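Local atomic coordinates of type III secretion system effector protein ExoU (Pseudomonas fluorescens, PDB entry 4QMK), a protein that is a type III secreted, patatin-like phospholipase, probably of A2 type, that a phosphatidylinositol 4,5-bisphosphate-binding domain brings to the plasma membrane. Residues A[44-48]-A[59-65]; A[79-83]-A[414-419]; A[114-118]-A[195-199]; A[164-170]-A[258-264]. All blocks are in the same frame, centred on the assembly; numbering follows the deposited sequence. Where two conformers were deposited one is given.

Interaction 1: residues A[44-48]-A[59-65]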
# COMPACT_ATOMS: atom_id res chain seq x y z
N GLU A 44 -5.66 14.29 39.58
CA GLU A 44 -5.53 15.41 38.64
C GLU A 44 -6.87 15.84 38.03
O GLU A 44 -6.94 16.86 37.33
CB GLU A 44 -4.54 15.06 37.52
CG GLU A 44 -5.04 14.01 36.55
CD GLU A 44 -4.07 13.75 35.41
OE1 GLU A 44 -2.91 14.24 35.41
OE2 GLU A 44 -4.51 13.03 34.48
N ARG A 45 -7.91 15.05 38.27
CA ARG A 45 -9.25 15.42 37.87
C ARG A 45 -10.07 15.87 39.05
O ARG A 45 -11.28 16.19 38.90
CB ARG A 45 -9.86 14.29 37.10
CG ARG A 45 -9.04 14.12 35.81
CD ARG A 45 -9.73 13.36 34.75
NE ARG A 45 -11.04 13.92 34.57
CZ ARG A 45 -11.89 13.46 33.66
NH1 ARG A 45 -11.46 12.52 32.83
NH2 ARG A 45 -13.12 13.97 33.56
N ASN A 46 -9.38 15.96 40.20
CA ASN A 46 -9.98 16.39 41.42
C ASN A 46 -11.31 15.69 41.61
O ASN A 46 -12.33 16.33 41.80
CB ASN A 46 -10.19 17.87 41.38
CG ASN A 46 -8.92 18.65 41.16
OD1 ASN A 46 -8.19 18.92 42.11
ND2 ASN A 46 -8.67 19.07 39.95
N LEU A 47 -11.30 14.36 41.56
CA LEU A 47 -12.52 13.64 41.58
C LEU A 47 -13.12 13.61 42.95
O LEU A 47 -12.44 13.24 43.90
CB LEU A 47 -12.25 12.21 41.14
CG LEU A 47 -13.43 11.26 41.31
CD1 LEU A 47 -14.47 11.58 40.27
CD2 LEU A 47 -12.95 9.84 41.13
N SER A 48 -14.41 13.96 43.05
CA SER A 48 -15.15 13.88 44.29
C SER A 48 -16.46 13.13 44.07
O SER A 48 -17.08 13.21 43.00
CB SER A 48 -15.47 15.26 44.82
OG SER A 48 -14.32 16.01 45.17
N VAL A 59 -20.94 12.80 41.15
CA VAL A 59 -19.52 12.81 40.90
C VAL A 59 -19.13 14.15 40.32
O VAL A 59 -19.71 14.59 39.38
CB VAL A 59 -19.14 11.75 39.87
CG1 VAL A 59 -17.65 11.78 39.61
CG2 VAL A 59 -19.58 10.36 40.34
N VAL A 60 -18.10 14.78 40.87
CA VAL A 60 -17.65 16.05 40.37
C VAL A 60 -16.20 15.91 39.93
O VAL A 60 -15.37 15.31 40.63
CB VAL A 60 -17.77 17.13 41.45
CG1 VAL A 60 -17.33 18.47 40.94
CG2 VAL A 60 -19.24 17.25 41.89
N VAL A 61 -15.92 16.45 38.76
CA VAL A 61 -14.60 16.41 38.21
C VAL A 61 -14.21 17.65 37.47
O VAL A 61 -15.01 18.47 37.15
CB VAL A 61 -14.41 15.27 37.23
CG1 VAL A 61 -14.53 13.95 37.96
CG2 VAL A 61 -15.39 15.36 36.09
N SER A 62 -12.91 17.77 37.26
CA SER A 62 -12.28 18.84 36.54
C SER A 62 -11.80 18.17 35.27
O SER A 62 -11.72 16.94 35.21
CB SER A 62 -11.08 19.33 37.35
OG SER A 62 -10.07 18.33 37.35
N PRO A 63 -11.47 18.96 34.24
CA PRO A 63 -10.94 18.45 33.00
C PRO A 63 -9.59 17.76 33.16
O PRO A 63 -8.81 18.17 34.03
CB PRO A 63 -10.74 19.72 32.16
CG PRO A 63 -11.65 20.68 32.75
CD PRO A 63 -11.55 20.41 34.22
N PRO A 64 -9.30 16.74 32.32
CA PRO A 64 -7.98 16.15 32.25
C PRO A 64 -7.06 17.11 31.54
O PRO A 64 -7.54 18.07 30.89
CB PRO A 64 -8.15 14.93 31.37
CG PRO A 64 -9.44 15.07 30.64
CD PRO A 64 -10.26 16.10 31.39
N PRO A 65 -5.74 16.89 31.65
CA PRO A 65 -4.80 17.72 30.93
C PRO A 65 -4.87 17.34 29.42
O PRO A 65 -5.39 16.28 29.08
CB PRO A 65 -3.46 17.35 31.57
CG PRO A 65 -3.63 15.92 31.88
CD PRO A 65 -5.08 15.74 32.28

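Interaction 2: residues A[79-83]-A[414-419]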
# COMPACT_ATOMS: atom_id res chain seq x y z
N ILE A 79 4.96 32.03 13.99
CA ILE A 79 6.13 32.41 14.73
C ILE A 79 5.75 32.51 16.16
O ILE A 79 6.62 32.49 17.00
CB ILE A 79 6.78 33.74 14.17
CG1 ILE A 79 8.03 34.14 14.96
CG2 ILE A 79 5.82 34.92 14.21
CD1 ILE A 79 9.10 33.08 14.87
N ALA A 80 4.47 32.57 16.48
CA ALA A 80 4.05 32.58 17.91
C ALA A 80 4.07 31.19 18.57
O ALA A 80 4.10 31.08 19.79
CB ALA A 80 2.64 33.16 18.02
N PHE A 81 4.04 30.13 17.79
CA PHE A 81 3.88 28.81 18.39
C PHE A 81 4.92 28.43 19.44
O PHE A 81 4.63 27.68 20.38
CB PHE A 81 3.84 27.71 17.29
CG PHE A 81 2.57 27.66 16.50
CD1 PHE A 81 1.35 27.76 17.12
CD2 PHE A 81 2.60 27.37 15.14
CE1 PHE A 81 0.16 27.66 16.39
CE2 PHE A 81 1.43 27.23 14.41
CZ PHE A 81 0.21 27.38 15.04
N PRO A 82 6.17 28.89 19.27
CA PRO A 82 7.17 28.49 20.25
C PRO A 82 6.78 28.79 21.68
O PRO A 82 7.01 27.96 22.56
CB PRO A 82 8.39 29.28 19.82
CG PRO A 82 8.28 29.29 18.34
CD PRO A 82 6.80 29.52 18.09
N GLY A 83 6.16 29.93 21.93
CA GLY A 83 5.69 30.22 23.30
C GLY A 83 4.61 29.21 23.78
O GLY A 83 4.55 28.83 24.97
N LEU A 414 6.41 38.18 20.89
CA LEU A 414 5.19 37.55 20.48
C LEU A 414 5.14 36.17 21.11
O LEU A 414 4.11 35.75 21.68
CB LEU A 414 5.12 37.47 18.98
CG LEU A 414 3.70 37.32 18.47
CD1 LEU A 414 2.96 38.63 18.66
CD2 LEU A 414 3.70 36.89 17.01
N GLN A 415 6.28 35.50 21.09
CA GLN A 415 6.40 34.19 21.70
C GLN A 415 6.10 34.25 23.19
O GLN A 415 5.45 33.38 23.74
CB GLN A 415 7.77 33.61 21.43
CG GLN A 415 7.95 33.26 19.95
CD GLN A 415 9.35 32.92 19.59
OE1 GLN A 415 10.24 32.92 20.43
NE2 GLN A 415 9.57 32.59 18.32
N ALA A 416 6.57 35.30 23.85
CA ALA A 416 6.28 35.44 25.29
C ALA A 416 4.78 35.79 25.55
O ALA A 416 4.29 35.48 26.59
CB ALA A 416 7.22 36.48 25.92
N GLN A 417 4.10 36.44 24.61
CA GLN A 417 2.68 36.72 24.74
C GLN A 417 1.87 35.42 24.65
O GLN A 417 0.91 35.19 25.40
CB GLN A 417 2.23 37.62 23.62
CG GLN A 417 2.77 39.01 23.72
CD GLN A 417 1.83 39.91 24.48
OE1 GLN A 417 2.08 40.28 25.63
NE2 GLN A 417 0.70 40.24 23.84
N ALA A 418 2.26 34.59 23.70
CA ALA A 418 1.65 33.31 23.52
C ALA A 418 1.84 32.44 24.77
O ALA A 418 0.89 31.78 25.26
CB ALA A 418 2.26 32.62 22.32
N ARG A 419 3.07 32.46 25.29
CA ARG A 419 3.42 31.65 26.46
C ARG A 419 2.51 31.99 27.60
O ARG A 419 1.94 31.09 28.27
CB ARG A 419 4.87 31.90 26.84
CG ARG A 419 5.37 31.12 28.05
CD ARG A 419 6.77 31.59 28.44
NE ARG A 419 7.40 30.69 29.40
CZ ARG A 419 8.72 30.46 29.47
NH1 ARG A 419 9.57 31.03 28.62
NH2 ARG A 419 9.19 29.62 30.38

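Interaction 3: residues A[114-118]-A[195-199]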
# COMPACT_ATOMS: atom_id res chain seq x y z
N ALA A 114 5.50 16.39 16.66
CA ALA A 114 5.15 15.02 16.81
C ALA A 114 6.39 14.16 16.85
O ALA A 114 6.37 13.06 17.41
CB ALA A 114 4.22 14.56 15.70
N SER A 115 7.45 14.69 16.26
CA SER A 115 8.74 14.03 16.19
C SER A 115 9.52 14.13 17.47
O SER A 115 10.62 13.57 17.59
CB SER A 115 9.59 14.66 15.08
OG SER A 115 9.04 14.34 13.82
N GLY A 116 9.00 14.88 18.41
CA GLY A 116 9.63 14.95 19.72
C GLY A 116 10.57 16.11 19.92
O GLY A 116 11.36 16.06 20.81
N MET A 117 10.47 17.16 19.12
CA MET A 117 11.28 18.34 19.36
C MET A 117 10.80 19.01 20.62
O MET A 117 9.62 19.29 20.75
CB MET A 117 11.22 19.34 18.17
CG MET A 117 12.04 18.93 16.98
SD MET A 117 12.31 20.21 15.72
CE MET A 117 12.64 21.62 16.74
N ASP A 118 11.73 19.35 21.52
CA ASP A 118 11.43 20.10 22.74
C ASP A 118 11.27 21.61 22.45
O ASP A 118 11.54 22.10 21.36
CB ASP A 118 12.46 19.80 23.86
CG ASP A 118 13.84 20.51 23.67
OD1 ASP A 118 14.04 21.44 22.85
OD2 ASP A 118 14.77 20.12 24.42
N SER A 195 15.77 14.27 15.48
CA SER A 195 14.98 14.24 16.71
C SER A 195 14.56 12.85 17.10
O SER A 195 14.77 12.45 18.23
CB SER A 195 13.75 15.10 16.55
OG SER A 195 12.86 14.88 17.61
N ILE A 196 14.01 12.10 16.15
CA ILE A 196 13.56 10.74 16.43
C ILE A 196 14.70 9.80 16.82
O ILE A 196 14.60 9.05 17.78
CB ILE A 196 12.86 10.14 15.21
CG1 ILE A 196 11.45 10.69 15.09
CG2 ILE A 196 12.76 8.63 15.33
CD1 ILE A 196 10.76 10.34 13.80
N LEU A 197 15.79 9.85 16.06
CA LEU A 197 16.93 9.00 16.37
C LEU A 197 17.44 9.26 17.78
O LEU A 197 17.65 8.31 18.55
CB LEU A 197 18.05 9.18 15.34
CG LEU A 197 17.69 8.62 13.96
CD1 LEU A 197 18.81 8.82 12.96
CD2 LEU A 197 17.32 7.16 14.01
N ALA A 198 17.65 10.53 18.10
CA ALA A 198 18.09 10.92 19.43
C ALA A 198 17.18 10.25 20.46
O ALA A 198 17.65 9.58 21.37
CB ALA A 198 18.07 12.44 19.57
N HIS A 199 15.87 10.40 20.29
CA HIS A 199 14.94 9.82 21.25
C HIS A 199 15.07 8.32 21.30
O HIS A 199 15.15 7.74 22.36
CB HIS A 199 13.48 10.25 20.98
CG HIS A 199 13.18 11.66 21.39
ND1 HIS A 199 12.83 12.01 22.67
CD2 HIS A 199 13.18 12.82 20.68
CE1 HIS A 199 12.64 13.32 22.75
NE2 HIS A 199 12.85 13.83 21.55

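Interaction 4: residues A[164-170]-A[258-264]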
# COMPACT_ATOMS: atom_id res chain seq x y z
N GLY A 164 -11.28 6.23 0.66
CA GLY A 164 -11.20 6.83 1.98
C GLY A 164 -11.10 8.34 2.06
O GLY A 164 -11.79 8.93 2.85
N ASN A 165 -10.25 8.94 1.23
CA ASN A 165 -9.97 10.39 1.25
C ASN A 165 -9.11 10.73 0.04
O ASN A 165 -8.35 9.91 -0.44
CB ASN A 165 -9.23 10.81 2.53
CG ASN A 165 -8.99 12.37 2.63
OD1 ASN A 165 -7.90 12.88 2.29
ND2 ASN A 165 -9.98 13.08 3.13
N ILE A 166 -9.26 11.92 -0.48
CA ILE A 166 -8.44 12.33 -1.60
C ILE A 166 -6.94 12.26 -1.27
O ILE A 166 -6.13 12.12 -2.16
CB ILE A 166 -8.86 13.71 -2.10
CG1 ILE A 166 -8.24 14.00 -3.42
CG2 ILE A 166 -8.50 14.80 -1.13
CD1 ILE A 166 -8.98 15.14 -4.07
N SER A 167 -6.57 12.28 0.00
CA SER A 167 -5.19 11.96 0.36
C SER A 167 -4.67 10.66 -0.25
O SER A 167 -3.49 10.53 -0.58
CB SER A 167 -5.05 11.83 1.87
OG SER A 167 -5.96 10.91 2.45
N GLN A 168 -5.53 9.67 -0.39
CA GLN A 168 -5.10 8.39 -0.95
C GLN A 168 -4.67 8.49 -2.41
O GLN A 168 -3.68 7.90 -2.83
CB GLN A 168 -6.15 7.33 -0.68
CG GLN A 168 -6.08 6.92 0.78
CD GLN A 168 -7.32 6.27 1.31
OE1 GLN A 168 -8.40 6.43 0.77
NE2 GLN A 168 -7.17 5.57 2.40
N LEU A 169 -5.38 9.29 -3.16
CA LEU A 169 -4.97 9.58 -4.51
C LEU A 169 -3.66 10.33 -4.57
O LEU A 169 -2.83 10.00 -5.37
CB LEU A 169 -5.99 10.45 -5.20
CG LEU A 169 -6.76 9.84 -6.34
CD1 LEU A 169 -7.44 10.97 -7.11
CD2 LEU A 169 -5.81 9.08 -7.26
N LEU A 170 -3.49 11.35 -3.73
CA LEU A 170 -2.31 12.20 -3.76
C LEU A 170 -1.09 11.43 -3.37
O LEU A 170 -0.01 11.60 -3.96
CB LEU A 170 -2.49 13.40 -2.83
CG LEU A 170 -3.66 14.28 -3.23
CD1 LEU A 170 -3.85 15.41 -2.26
CD2 LEU A 170 -3.44 14.84 -4.60
N VAL A 258 -8.63 17.34 3.06
CA VAL A 258 -7.58 16.39 2.82
C VAL A 258 -7.06 15.96 4.19
O VAL A 258 -6.91 16.79 5.08
CB VAL A 258 -6.49 17.05 2.02
CG1 VAL A 258 -5.36 16.10 1.74
CG2 VAL A 258 -7.07 17.58 0.74
N VAL A 259 -6.83 14.67 4.39
CA VAL A 259 -6.36 14.17 5.72
C VAL A 259 -5.30 13.08 5.60
O VAL A 259 -5.51 12.04 4.98
CB VAL A 259 -7.56 13.59 6.51
CG1 VAL A 259 -7.11 13.04 7.87
CG2 VAL A 259 -8.66 14.63 6.66
N PHE A 260 -4.14 13.36 6.16
CA PHE A 260 -3.08 12.40 6.20
C PHE A 260 -2.92 11.97 7.65
O PHE A 260 -2.91 12.81 8.52
CB PHE A 260 -1.79 13.04 5.76
CG PHE A 260 -1.79 13.58 4.35
CD1 PHE A 260 -1.61 12.72 3.28
CD2 PHE A 260 -1.89 14.89 4.13
CE1 PHE A 260 -1.64 13.19 1.99
CE2 PHE A 260 -1.90 15.39 2.84
CZ PHE A 260 -1.78 14.53 1.77
N ASN A 261 -2.79 10.69 7.90
CA ASN A 261 -2.55 10.14 9.24
C ASN A 261 -2.27 8.61 9.16
O ASN A 261 -2.25 8.03 8.07
CB ASN A 261 -3.74 10.41 10.15
CG ASN A 261 -5.05 9.74 9.68
OD1 ASN A 261 -5.06 8.73 8.94
ND2 ASN A 261 -6.15 10.32 10.09
N ALA A 262 -2.08 7.96 10.30
CA ALA A 262 -1.69 6.54 10.27
C ALA A 262 -2.76 5.62 9.72
O ALA A 262 -2.45 4.55 9.18
CB ALA A 262 -1.25 6.08 11.63
N ASN A 263 -4.01 6.02 9.84
CA ASN A 263 -5.10 5.19 9.36
C ASN A 263 -5.34 5.26 7.84
O ASN A 263 -5.53 4.22 7.20
CB ASN A 263 -6.35 5.48 10.19
CG ASN A 263 -6.24 4.95 11.62
OD1 ASN A 263 -5.19 4.42 12.04
ND2 ASN A 263 -7.32 5.09 12.39
N LEU A 264 -5.28 6.44 7.24
CA LEU A 264 -5.51 6.58 5.79
C LEU A 264 -4.27 6.46 4.92
O LEU A 264 -4.36 6.02 3.75
CB LEU A 264 -6.13 7.94 5.50
CG LEU A 264 -7.57 8.24 5.92
CD1 LEU A 264 -7.75 9.72 6.22
CD2 LEU A 264 -8.52 7.79 4.82

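Interaction 1: residues A[44-48]-A[59-65]
The open end of an antiparallel beta hairpin, strands 47-51 and 57-61, brings R45, N46 and L47 against V59, V61 and S62, and past it the chain runs on into P63-P65. S48 and V60 form a hydrogen-bonded pair, S48 N giving to V60 O at 2.9 Å and V60 N to S48 O at 2.8 Å. Toward the open end, S62 N bonds R45 O at 2.8 Å. A G1 beta bulge, in which N46 and L47 both face V42, interrupts the pairing where strand 47-51 meets strand 36-42, within a four-stranded antiparallel sheet that strand 434-438 completes beside 57-61. R45 bends at chi3 (50°), which brings NE round to S62 O at 3.2 Å, nearly in line with that carbonyl although the oxygen is tilted from the guanidinium plane. P64 CD sits over the centre of one guanidinium face, while V61 CG2 meets NH2 at the edge. The N46 amide gives a straighter bond, ND2 to S62 OG at 3.0 Å (N-H...O 163°), with the hydroxyl oxygen in the amide plane. L47 and V61 lie side by side, and L47 CD1 touches V61 CG1 and V59 CG1; helix 450-461 packs on L47 through M452 and V456. The E44 carboxylate reaches P65, and E44 OE2 lies 3.5 Å from P65 CD.

Interaction 2: residues A[79-83]-A[414-419]
Q415 passes its extended side chain obliquely over P82 and crosses I79 at about a right angle. With CG anti to its own carbonyl carbon (chi1 -68°), the chain runs out to the I79 carbonyl, and NE2 donates to I79 O at 3.2 Å. The oxygen lies in the amide plane and the donor in the carbonyl plane, so both flat groups are well placed for the bond. The same NE2 also bonds N127 OD1 of helix 119-127, and two acceptors thus fix the turn of the amide. P82 CG packs on this nitrogen at 3.5 Å, and I79 CD1 also touches it. On the apolar flank, L414 CD2 touches both I79 CG2 and A80 CB, each at 4.0 Å, while A418 CB rests on A80 O. G83 has no side chain, and the backbones close in: G83 CA makes a CA-H...O contact with Q415 O at 3.2 Å, and R419 CA another with G83 O. R419 then leads away to a salt bridge with E90. The arrangement is close helix-to-helix packing at G83 and A418, with A80 in the 3-10 turn leading into helix 81-90; it joins that helix to helix 408-431, remote in sequence.

Interaction 3: residues A[114-118]-A[195-199]
S195 and H199, one turn apart on helix 183-201, take the carbonyls of S115 and G116 at a Schellman motif, the glycine-ended C-terminus of helix 107-114. Two hydrogen bonds carry the contact. With chi1 at 169°, S195 OG swings to the side opposite the backbone nitrogen and gives its proton to S115 O at 2.6 Å, approaching from well above the carbonyl plane and not on a lone pair. H199 NE2 gives to G116 O at 2.8 Å; the bond is bent, N-H...O 137°, and the oxygen is tilted from the ring plane. This bond implies a proton on NE2. Neighbouring carbonyls at the helix end are therefore each met by a side chain, while S115 OG turns back to A111 O in the last turn of helix 107-114. Van der Waals contact is slighter: I196 CG1 lies 3.9 Å from S115 O, and M117 packs on F122 and L125 of helix 119-127. G116 has phi 96°, the positive value of the Schellman turn, and with no side chain it lets H199 NE2 come close to the backbone. The contact thus joins the turn between helices 107-114 and 119-127 to helix 183-201 within the patatin-like region. Beside the hydroxyl bond, M117 CG stands 4.2 Å from S195 OG.

Interaction 4: residues A[164-170]-A[258-264]
N165 and S167, at the start of helix 166-173, meet the backbone of V259 on strand 254-260, outermost in the chain's mixed sheet; both segments belong to the patatin-like region, and helix and strand cross at -68°, their axes 7.5 Å apart. The helix opens with a capping box formed by N165 and Q168. The tightly packed part centres on N165 OD1, which is gripped by two backbone N-H groups from opposite faces of its plane: its own helix's S167 N at 2.7 Å and the strand's V259 N at 3.0 Å. The cap is thereby tied to the sheet, and N165 ND2 adds a bond to L257 O. S167 OG lies 2.8 Å from V259 O and the same from N165 OD1. Beside this polar cluster, I166 CG2 packs on V258 CG2 at 3.6 Å, and S167 CB rests obliquely against the F260 ring, which helix 270-278 backs through A273 and I276. The side nearer solvent lies round L264 and Q168, both partly exposed. L264 lays its methyls against G164 and N165, L264 CD2 3.9 Å from N165 CB. Q168 crosses L264 at about a right angle, and its OE1 takes weak bonds from G164 N and N165 N. Its other amide atom, NE2, gives a bond to L264 O at 3.1 Å, arriving on a lone pair.

How the interactions relate
Along the chain interaction 1 closes before the others open, whereas interaction 2 spans a long loop in which interactions 3 and 4 are both nested; those two cross, their segments alternating. Interactions 2 and 3 have centres about 21 Å apart and nearest atoms about 8 Å apart. Helix 119-127 relates them: it starts just after 114-118 and meets Q415 and P82. Interactions 3 and 4 lie about 24 Å apart between centres and are linked in sequence by successive helices 166-173 and 183-201. Interaction 1 is about 36 Å from interaction 4 between centres, across the chain's centre. The probable nucleophile elbow, G102-S104-G106, precedes helix 107-114, whose far end interaction 3 holds.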